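Local coordinates for protein toxin-antitoxin system antitoxin MntA family (Shewanella oneidensis MR-1, PDB 6M6U) that neutralises its cognate toxin HepT, mostly by building a chain of three AMP units from ATP on a toxin tyrosine, with magnesium as cofactor, at residues I17-S28 / I40-L50; S79-V87 / F103-L114. The protein carries 2 engineered substitutions. All blocks are in the same frame, centred on the assembly; numbering follows the deposited sequence.

Contact 1 (I17-S28 / I40-L50); sequences IPKLQLIYLFGS and IEIAVLAADTL. Engineered in segment 40-50: Glu41 (natural residue Asp).
Phe26 and Glu41 meet at one end of an antiparallel strand pair, 20-26 with 40-46, in the middle of the nucleotidyltransferase sheet. The pair carries part of the GSX(10)DXD motif. Glu41 is engineered; the natural residue is Asp, which binds both magnesium ions. The CB of Glu41 lies over a face of the Phe26 ring, 3.6 Å from the ring centroid, a CH-pi contact. CG leads on to the carboxylate, where OE1 approaches Phe26 CE1 at 3.4 Å. OE2 turns to the motif glycine, 3.8 Å from Gly27 CA. The ring reaches across because Phe26 CG sits between its own backbone N and carbonyl carbon (chi1 70°). Asp71, a further magnesium ligand, lies close to Glu41.

The Leu22, Tyr24 and Phe26 side chains share a face with Leu45 and Ala43. Leu22 and Leu45 run side by side. Leu25 CD1, on the other face, packs on Ile40 CG2, and Leu20 CD1 on Val44 CB. In the flanking loops Ile17 CG2 touches Leu50 CD2. Beyond the strands Lys19 CB packs on Ala47 CB. A classic beta bulge shifts the register near that end: Leu45 O accepts from Gln21 N at 2.7 Å and from Leu22 N at 3.1 Å.

Contact 2 (S79-V87 / F103-L114); sequences STVLCQQVV and FAVKTISMYQHL
Gln84 lies flat on the ring of Tyr111 where two helices pack, 80-87 against 103-114. The segments run at 131° to each other, and their axes approach to 8.9 Å. The second segment lies on helix 97-125, which is important for interaction with the toxin.

The ring contacts come first. Gln84 CG sits over the centre of the Tyr111 ring, 3.7 Å from the centroid, in a CH-pi contact. The side chain bends at chi2 (83°), which lays the amide along the same face with its plane 5° from the ring plane. Its OE1 then lies beside Ile108 CA and Tyr111 CB. The Tyr111 hydroxyl is hydrogen-bonded to Asp3 of a neighbouring toxin chain. At the other ring, Cys83 SG stands at the edge of Phe103, 5.1 Å from the centroid.

Apolar packing carries the two flanks. Val87 is a knob in a hole made by Phe103, Ala104, Thr107 and Ile108. Its CG2 touches Phe103 CE2 at 3.4 Å, while CG1 faces Ala104 and Ile108. Thr80 CG2 rests on the backbone between Met110 and Tyr111. Val81 CG2 meets Leu114 CD2, and Gln67 of a toxin chain packs on both residues.

No hydrogen bond joins the two segments. Within the first, Ser79 caps the helix, with OG accepting from Leu82 N. Within the second, Phe103 O accepts from Thr107 N and, from the opposite face of its plane, from Thr107 OG1 at 2.8 Å. With OG1 held there, the methyl group of Thr107 points across the contact, and its CG2 comes within 3.4 Å of Gln84 N.

From the N terminus, the chain leaves helix 6-16 and enters contact 1. This contact closes the loop between strands 20-26 and 40-46, which holds most of the GSX(10)DXD motif. Helix 52-66 and strand 70-74 follow. Contact 2 then closes a second loop, which runs from helix 80-89 through strand 91-94 into helix 97-125. The two loops lie in series and neither crosses the other. Strand 91-94 returns to the sheet beside strand 20-26. The contacts touch where helix 80-89 covers one sheet face. There Val86 packs on Tyr24 and Ala43, and Leu82 on Phe26. The catalytic sheet is thus joined to the toxin-binding helix.

Contact 1 (I17-S28 / I40-L50)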
loop_
_atom_site.group_PDB
_atom_site.type_symbol
_atom_site.label_atom_id
_atom_site.label_comp_id
_atom_site.label_asym_id
_atom_site.label_seq_id
_atom_site.Cartn_x
_atom_site.Cartn_y
_atom_site.Cartn_z
ATOM N N ILE E 17 -1.699 -13.120 27.973
ATOM C CA ILE E 17 -1.980 -14.413 27.348
ATOM C C ILE E 17 -2.156 -15.483 28.418
ATOM O O ILE E 17 -1.195 -15.821 29.122
ATOM C CB ILE E 17 -0.873 -14.810 26.359
ATOM C CG1 ILE E 17 -0.748 -13.761 25.256
ATOM C CG2 ILE E 17 -1.182 -16.169 25.750
ATOM C CD1 ILE E 17 0.371 -14.028 24.277
ATOM N N PRO E 18 -3.353 -16.047 28.568
ATOM C CA PRO E 18 -3.540 -17.115 29.556
ATOM C C PRO E 18 -2.760 -18.365 29.183
ATOM O O PRO E 18 -2.669 -18.736 28.010
ATOM C CB PRO E 18 -5.051 -17.374 29.517
ATOM C CG PRO E 18 -5.471 -16.921 28.157
ATOM C CD PRO E 18 -4.593 -15.743 27.833
ATOM N N LYS E 19 -2.193 -19.012 30.203
ATOM C CA LYS E 19 -1.511 -20.299 30.047
ATOM C C LYS E 19 -0.396 -20.219 29.008
ATOM O O LYS E 19 -0.187 -21.146 28.220
ATOM C CB LYS E 19 -2.502 -21.407 29.694
ATOM C CG LYS E 19 -3.587 -21.614 30.731
ATOM C CD LYS E 19 -4.726 -22.418 30.151
ATOM C CE LYS E 19 -5.345 -21.685 28.973
ATOM N NZ LYS E 19 -6.125 -22.606 28.111
ATOM N N LEU E 20 0.318 -19.097 29.005
ATOM C CA LEU E 20 1.455 -18.925 28.112
ATOM C C LEU E 20 2.524 -19.968 28.413
ATOM O O LEU E 20 2.735 -20.346 29.566
ATOM C CB LEU E 20 2.019 -17.517 28.270
ATOM C CG LEU E 20 3.090 -17.029 27.304
ATOM C CD1 LEU E 20 2.567 -17.050 25.881
ATOM C CD2 LEU E 20 3.496 -15.619 27.707
ATOM N N GLN E 21 3.192 -20.438 27.375
ATOM C CA GLN E 21 4.199 -21.476 27.566
ATOM C C GLN E 21 5.556 -21.114 26.989
ATOM O O GLN E 21 6.577 -21.491 27.565
ATOM C CB GLN E 21 3.717 -22.803 26.951
ATOM C CG GLN E 21 2.493 -23.389 27.633
ATOM C CD GLN E 21 1.829 -24.480 26.814
ATOM O OE1 GLN E 21 2.168 -24.692 25.650
ATOM N NE2 GLN E 21 0.872 -25.173 27.417
ATOM N N LEU E 22 5.599 -20.407 25.860
ATOM C CA LEU E 22 6.860 -20.100 25.202
ATOM C C LEU E 22 6.781 -18.718 24.577
ATOM O O LEU E 22 5.769 -18.371 23.964
ATOM C CB LEU E 22 7.196 -21.146 24.122
ATOM C CG LEU E 22 7.501 -22.575 24.589
ATOM C CD1 LEU E 22 7.396 -23.563 23.436
ATOM C CD2 LEU E 22 8.875 -22.676 25.248
ATOM N N ILE E 23 7.844 -17.930 24.744
ATOM C CA ILE E 23 8.025 -16.667 24.033
ATOM C C ILE E 23 9.332 -16.748 23.256
ATOM O O ILE E 23 10.376 -17.081 23.830
ATOM C CB ILE E 23 8.055 -15.455 24.985
ATOM C CG1 ILE E 23 6.743 -15.317 25.755
ATOM C CG2 ILE E 23 8.338 -14.181 24.208
ATOM C CD1 ILE E 23 6.726 -14.134 26.695
ATOM N N TYR E 24 9.274 -16.445 21.962
ATOM C CA TYR E 24 10.461 -16.359 21.123
ATOM C C TYR E 24 10.510 -15.011 20.436
ATOM O O TYR E 24 9.492 -14.516 19.938
ATOM C CB TYR E 24 10.507 -17.429 20.027
ATOM C CG TYR E 24 10.599 -18.840 20.526
ATOM C CD1 TYR E 24 11.808 -19.370 20.950
ATOM C CD2 TYR E 24 9.477 -19.650 20.556
ATOM C CE1 TYR E 24 11.890 -20.666 21.403
ATOM C CE2 TYR E 24 9.549 -20.940 21.004
ATOM C CZ TYR E 24 10.756 -21.445 21.430
ATOM O OH TYR E 24 10.821 -22.742 21.878
ATOM N N LEU E 25 11.703 -14.437 20.405
ATOM C CA LEU E 25 12.030 -13.382 19.465
ATOM C C LEU E 25 12.686 -14.048 18.263
ATOM O O LEU E 25 13.557 -14.908 18.431
ATOM C CB LEU E 25 12.968 -12.366 20.119
ATOM C CG LEU E 25 13.273 -11.045 19.423
ATOM C CD1 LEU E 25 12.039 -10.141 19.396
ATOM C CD2 LEU E 25 14.438 -10.369 20.132
ATOM N N PHE E 26 12.241 -13.699 17.059
ATOM C CA PHE E 26 12.836 -14.279 15.861
ATOM C C PHE E 26 12.950 -13.193 14.798
ATOM O O PHE E 26 12.679 -12.014 15.045
ATOM C CB PHE E 26 12.046 -15.511 15.380
ATOM C CG PHE E 26 10.683 -15.200 14.801
ATOM C CD1 PHE E 26 10.471 -15.259 13.430
ATOM C CD2 PHE E 26 9.607 -14.888 15.628
ATOM C CE1 PHE E 26 9.220 -14.987 12.884
ATOM C CE2 PHE E 26 8.353 -14.614 15.092
ATOM C CZ PHE E 26 8.160 -14.665 13.715
ATOM N N GLY E 27 13.386 -13.594 13.609
ATOM C CA GLY E 27 13.535 -12.629 12.547
ATOM C C GLY E 27 14.720 -11.707 12.771
ATOM O O GLY E 27 15.719 -12.054 13.409
ATOM N N SER E 28 14.580 -10.490 12.254
ATOM C CA SER E 28 15.710 -9.575 12.194
ATOM C C SER E 28 16.169 -9.136 13.581
ATOM O O SER E 28 17.368 -8.997 13.812
ATOM C CB SER E 28 15.344 -8.368 11.331
ATOM O OG SER E 28 14.322 -7.584 11.925
ATOM N N ILE E 40 9.280 -5.980 14.715
ATOM C CA ILE E 40 9.722 -6.923 15.732
ATOM C C ILE E 40 8.834 -8.155 15.607
ATOM O O ILE E 40 7.603 -8.051 15.645
ATOM C CB ILE E 40 9.639 -6.302 17.133
ATOM C CG1 ILE E 40 10.446 -4.998 17.174
ATOM C CG2 ILE E 40 10.139 -7.276 18.187
ATOM C CD1 ILE E 40 10.145 -4.130 18.360
ATOM N N GLU E 41 9.453 -9.316 15.410
ATOM C CA GLU E 41 8.738 -10.562 15.170
ATOM C C GLU E 41 8.810 -11.419 16.424
ATOM O O GLU E 41 9.901 -11.803 16.864
ATOM C CB GLU E 41 9.312 -11.294 13.957
ATOM C CG GLU E 41 8.981 -10.612 12.632
ATOM C CD GLU E 41 9.804 -11.124 11.465
ATOM O OE1 GLU E 41 9.490 -12.207 10.925
ATOM O OE2 GLU E 41 10.773 -10.435 11.083
ATOM N N ILE E 42 7.648 -11.708 17.001
ATOM C CA ILE E 42 7.541 -12.440 18.255
ATOM C C ILE E 42 6.602 -13.622 18.053
ATOM O O ILE E 42 5.539 -13.487 17.435
ATOM C CB ILE E 42 7.036 -11.531 19.395
ATOM C CG1 ILE E 42 7.950 -10.316 19.543
ATOM C CG2 ILE E 42 6.947 -12.308 20.712
ATOM C CD1 ILE E 42 7.300 -9.160 20.265
ATOM N N ALA E 43 6.997 -14.778 18.574
ATOM C CA ALA E 43 6.197 -15.988 18.505
ATOM C C ALA E 43 5.886 -16.459 19.918
ATOM O O ALA E 43 6.736 -16.384 20.810
ATOM C CB ALA E 43 6.919 -17.092 17.731
ATOM N N VAL E 44 4.666 -16.942 20.116
ATOM C CA VAL E 44 4.228 -17.424 21.416
ATOM C C VAL E 44 3.542 -18.767 21.234
ATOM O O VAL E 44 2.924 -19.045 20.200
ATOM C CB VAL E 44 3.281 -16.429 22.127
ATOM C CG1 VAL E 44 4.053 -15.206 22.591
ATOM C CG2 VAL E 44 2.148 -16.021 21.200
ATOM N N LEU E 45 3.676 -19.612 22.247
ATOM C CA LEU E 45 2.889 -20.825 22.371
ATOM C C LEU E 45 2.143 -20.746 23.689
ATOM O O LEU E 45 2.755 -20.529 24.740
ATOM C CB LEU E 45 3.763 -22.081 22.320
ATOM C CG LEU E 45 3.012 -23.420 22.318
ATOM C CD1 LEU E 45 2.214 -23.593 21.030
ATOM C CD2 LEU E 45 3.972 -24.581 22.513
ATOM N N ALA E 46 0.828 -20.885 23.626
ATOM C CA ALA E 46 -0.017 -20.993 24.801
ATOM C C ALA E 46 -0.734 -22.338 24.766
ATOM O O ALA E 46 -0.680 -23.069 23.772
ATOM C CB ALA E 46 -1.023 -19.837 24.866
ATOM N N ALA E 47 -1.417 -22.660 25.868
ATOM C CA ALA E 47 -2.154 -23.920 25.934
ATOM C C ALA E 47 -3.225 -23.994 24.851
ATOM O O ALA E 47 -3.410 -25.043 24.222
ATOM C CB ALA E 47 -2.779 -24.097 27.318
ATOM N N ASP E 48 -3.939 -22.896 24.619
ATOM C CA ASP E 48 -4.921 -22.806 23.550
ATOM C C ASP E 48 -4.411 -21.908 22.434
ATOM O O ASP E 48 -3.527 -21.066 22.631
ATOM C CB ASP E 48 -6.260 -22.250 24.050
ATOM C CG ASP E 48 -6.816 -23.021 25.220
ATOM O OD1 ASP E 48 -7.398 -22.379 26.121
ATOM O OD2 ASP E 48 -6.679 -24.262 25.245
ATOM N N THR E 49 -4.992 -22.093 21.251
ATOM C CA THR E 49 -4.814 -21.121 20.185
ATOM C C THR E 49 -5.385 -19.784 20.634
ATOM O O THR E 49 -6.434 -19.726 21.283
ATOM C CB THR E 49 -5.521 -21.575 18.908
ATOM O OG1 THR E 49 -6.932 -21.596 19.141
ATOM C CG2 THR E 49 -5.071 -22.962 18.490
ATOM N N LEU E 50 -4.685 -18.706 20.302
ATOM C CA LEU E 50 -5.198 -17.380 20.592
ATOM C C LEU E 50 -6.291 -17.034 19.595
ATOM O O LEU E 50 -6.280 -17.495 18.451
ATOM C CB LEU E 50 -4.090 -16.327 20.518
ATOM C CG LEU E 50 -2.718 -16.615 21.134
ATOM C CD1 LEU E 50 -1.859 -15.358 21.099
ATOM C CD2 LEU E 50 -2.821 -17.154 22.553
#

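Contact 2 (S79-V87 / F103-L114)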
loop_
_atom_site.group_PDB
_atom_site.type_symbol
_atom_site.label_atom_id
_atom_site.label_comp_id
_atom_site.label_asym_id
_atom_site.label_seq_id
_atom_site.Cartn_x
_atom_site.Cartn_y
_atom_site.Cartn_z
ATOM N N SER E 79 2.307 -21.878 10.350
ATOM C CA SER E 79 2.722 -22.857 9.362
ATOM C C SER E 79 3.935 -23.643 9.860
ATOM O O SER E 79 4.636 -23.237 10.790
ATOM C CB SER E 79 3.053 -22.166 8.040
ATOM O OG SER E 79 4.386 -21.690 8.075
ATOM N N THR E 80 4.185 -24.784 9.221
ATOM C CA THR E 80 5.351 -25.586 9.589
ATOM C C THR E 80 6.646 -24.889 9.196
ATOM O O THR E 80 7.640 -24.952 9.929
ATOM C CB THR E 80 5.259 -26.967 8.943
ATOM O OG1 THR E 80 4.058 -27.598 9.380
ATOM C CG2 THR E 80 6.434 -27.830 9.375
ATOM N N VAL E 81 6.654 -24.232 8.033
ATOM C CA VAL E 81 7.795 -23.411 7.627
ATOM C C VAL E 81 8.111 -22.372 8.696
ATOM O O VAL E 81 9.263 -22.223 9.127
ATOM C CB VAL E 81 7.509 -22.744 6.271
ATOM C CG1 VAL E 81 8.468 -21.583 6.032
ATOM C CG2 VAL E 81 7.600 -23.769 5.150
ATOM N N LEU E 82 7.088 -21.637 9.143
ATOM C CA LEU E 82 7.319 -20.577 10.119
ATOM C C LEU E 82 7.761 -21.142 11.464
ATOM O O LEU E 82 8.666 -20.593 12.104
ATOM C CB LEU E 82 6.064 -19.718 10.280
ATOM C CG LEU E 82 6.207 -18.497 11.198
ATOM C CD1 LEU E 82 7.467 -17.701 10.871
ATOM C CD2 LEU E 82 4.978 -17.611 11.060
ATOM N N CYS E 83 7.147 -22.240 11.913
ATOM C CA CYS E 83 7.600 -22.860 13.155
ATOM C C CYS E 83 9.062 -23.279 13.060
ATOM O O CYS E 83 9.816 -23.152 14.031
ATOM C CB CYS E 83 6.714 -24.055 13.507
ATOM S SG CYS E 83 5.083 -23.600 14.135
ATOM N N GLN E 84 9.484 -23.781 11.896
ATOM C CA GLN E 84 10.882 -24.162 11.724
ATOM C C GLN E 84 11.804 -22.951 11.837
ATOM O O GLN E 84 12.878 -23.034 12.447
ATOM C CB GLN E 84 11.070 -24.862 10.378
ATOM C CG GLN E 84 12.519 -25.134 9.986
ATOM C CD GLN E 84 13.085 -26.407 10.609
ATOM O OE1 GLN E 84 12.445 -27.053 11.440
ATOM N NE2 GLN E 84 14.290 -26.778 10.192
ATOM N N GLN E 85 11.403 -21.815 11.258
ATOM C CA GLN E 85 12.234 -20.616 11.351
ATOM C C GLN E 85 12.397 -20.177 12.802
ATOM O O GLN E 85 13.509 -19.872 13.251
ATOM C CB GLN E 85 11.642 -19.484 10.512
ATOM C CG GLN E 85 12.503 -18.217 10.551
ATOM C CD GLN E 85 11.847 -17.006 9.895
ATOM O OE1 GLN E 85 10.836 -17.118 9.200
ATOM N NE2 GLN E 85 12.430 -15.837 10.121
ATOM N N VAL E 86 11.291 -20.141 13.554
ATOM C CA VAL E 86 11.358 -19.822 14.981
ATOM C C VAL E 86 12.304 -20.778 15.695
ATOM O O VAL E 86 13.155 -20.361 16.486
ATOM C CB VAL E 86 9.952 -19.861 15.606
ATOM C CG1 VAL E 86 10.038 -19.731 17.122
ATOM C CG2 VAL E 86 9.085 -18.759 15.015
ATOM N N VAL E 87 12.172 -22.080 15.415
ATOM C CA VAL E 87 13.017 -23.084 16.058
ATOM C C VAL E 87 14.476 -22.898 15.658
ATOM O O VAL E 87 15.393 -23.131 16.458
ATOM C CB VAL E 87 12.512 -24.501 15.709
ATOM C CG1 VAL E 87 13.583 -25.536 15.980
ATOM C CG2 VAL E 87 11.253 -24.826 16.494
ATOM N N PHE E 103 8.524 -28.579 21.614
ATOM C CA PHE E 103 8.118 -27.843 20.423
ATOM C C PHE E 103 9.127 -28.012 19.292
ATOM O O PHE E 103 8.743 -28.222 18.134
ATOM C CB PHE E 103 7.938 -26.367 20.773
ATOM C CG PHE E 103 7.730 -25.483 19.584
ATOM C CD1 PHE E 103 6.576 -25.582 18.827
ATOM C CD2 PHE E 103 8.687 -24.543 19.231
ATOM C CE1 PHE E 103 6.374 -24.766 17.735
ATOM C CE2 PHE E 103 8.491 -23.715 18.135
ATOM C CZ PHE E 103 7.334 -23.827 17.387
ATOM N N ALA E 104 10.421 -27.937 19.610
ATOM C CA ALA E 104 11.446 -28.050 18.578
ATOM C C ALA E 104 11.429 -29.432 17.928
ATOM O O ALA E 104 11.469 -29.552 16.697
ATOM C CB ALA E 104 12.820 -27.742 19.175
ATOM N N VAL E 105 11.361 -30.490 18.744
ATOM C CA VAL E 105 11.352 -31.853 18.212
ATOM C C VAL E 105 10.138 -32.069 17.313
ATOM O O VAL E 105 10.247 -32.632 16.216
ATOM C CB VAL E 105 11.392 -32.876 19.363
ATOM C CG1 VAL E 105 10.740 -34.188 18.938
ATOM C CG2 VAL E 105 12.819 -33.117 19.786
ATOM N N LYS E 106 8.961 -31.630 17.768
ATOM C CA LYS E 106 7.765 -31.729 16.936
ATOM C C LYS E 106 7.919 -30.928 15.647
ATOM O O LYS E 106 7.559 -31.405 14.565
ATOM C CB LYS E 106 6.542 -31.256 17.723
ATOM C CG LYS E 106 5.275 -31.128 16.887
ATOM C CD LYS E 106 4.137 -30.516 17.689
ATOM C CE LYS E 106 3.032 -29.995 16.775
ATOM N NZ LYS E 106 1.752 -30.744 16.935
ATOM N N THR E 107 8.467 -29.711 15.741
ATOM C CA THR E 107 8.579 -28.848 14.568
ATOM C C THR E 107 9.542 -29.428 13.538
ATOM O O THR E 107 9.200 -29.565 12.358
ATOM C CB THR E 107 9.040 -27.448 14.985
ATOM O OG1 THR E 107 8.050 -26.832 15.821
ATOM C CG2 THR E 107 9.268 -26.591 13.751
ATOM N N ILE E 108 10.757 -29.768 13.964
ATOM C CA ILE E 108 11.778 -30.226 13.025
ATOM C C ILE E 108 11.345 -31.518 12.341
ATOM O O ILE E 108 11.604 -31.723 11.148
ATOM C CB ILE E 108 13.122 -30.386 13.755
ATOM C CG1 ILE E 108 13.538 -29.045 14.372
ATOM C CG2 ILE E 108 14.187 -30.913 12.801
ATOM C CD1 ILE E 108 14.765 -29.128 15.248
ATOM N N SER E 109 10.673 -32.404 13.079
ATOM C CA SER E 109 10.147 -33.625 12.473
ATOM C C SER E 109 9.112 -33.306 11.399
ATOM O O SER E 109 9.202 -33.799 10.269
ATOM C CB SER E 109 9.546 -34.522 13.551
ATOM O OG SER E 109 8.975 -35.678 12.972
ATOM N N MET E 110 8.111 -32.488 11.741
ATOM C CA MET E 110 7.112 -32.075 10.756
ATOM C C MET E 110 7.758 -31.375 9.568
ATOM O O MET E 110 7.314 -31.540 8.424
ATOM C CB MET E 110 6.074 -31.157 11.403
ATOM C CG MET E 110 5.177 -31.850 12.412
ATOM S SD MET E 110 3.916 -30.766 13.098
ATOM C CE MET E 110 2.829 -30.547 11.687
ATOM N N TYR E 111 8.804 -30.584 9.816
ATOM C CA TYR E 111 9.447 -29.877 8.714
ATOM C C TYR E 111 10.204 -30.844 7.814
ATOM O O TYR E 111 10.202 -30.691 6.585
ATOM C CB TYR E 111 10.378 -28.786 9.245
ATOM C CG TYR E 111 10.980 -27.947 8.144
ATOM C CD1 TYR E 111 12.238 -28.236 7.631
ATOM C CD2 TYR E 111 10.274 -26.880 7.595
ATOM C CE1 TYR E 111 12.790 -27.479 6.620
ATOM C CE2 TYR E 111 10.818 -26.110 6.581
ATOM C CZ TYR E 111 12.078 -26.418 6.096
ATOM O OH TYR E 111 12.627 -25.671 5.082
ATOM N N GLN E 112 10.848 -31.851 8.403
ATOM C CA GLN E 112 11.561 -32.833 7.594
ATOM C C GLN E 112 10.600 -33.623 6.714
ATOM O O GLN E 112 10.889 -33.864 5.537
ATOM C CB GLN E 112 12.373 -33.756 8.496
ATOM C CG GLN E 112 13.609 -33.070 9.065
ATOM C CD GLN E 112 14.343 -33.915 10.080
ATOM O OE1 GLN E 112 13.879 -34.982 10.474
ATOM N NE2 GLN E 112 15.504 -33.439 10.507
ATOM N N HIS E 113 9.442 -34.012 7.256
ATOM C CA HIS E 113 8.445 -34.699 6.439
ATOM C C HIS E 113 7.866 -33.785 5.370
ATOM O O HIS E 113 7.550 -34.247 4.268
ATOM C CB HIS E 113 7.318 -35.252 7.310
ATOM C CG HIS E 113 7.667 -36.528 8.011
ATOM N ND1 HIS E 113 8.029 -36.570 9.340
ATOM C CD2 HIS E 113 7.710 -37.805 7.566
ATOM C CE1 HIS E 113 8.279 -37.822 9.685
ATOM N NE2 HIS E 113 8.092 -38.590 8.626
ATOM N N LEU E 114 7.720 -32.492 5.672
ATOM C CA LEU E 114 7.234 -31.557 4.662
ATOM C C LEU E 114 8.240 -31.401 3.527
ATOM O O LEU E 114 7.855 -31.349 2.352
ATOM C CB LEU E 114 6.928 -30.200 5.297
ATOM C CG LEU E 114 6.522 -29.152 4.257
ATOM C CD1 LEU E 114 5.201 -29.542 3.584
ATOM C CD2 LEU E 114 6.456 -27.743 4.853
#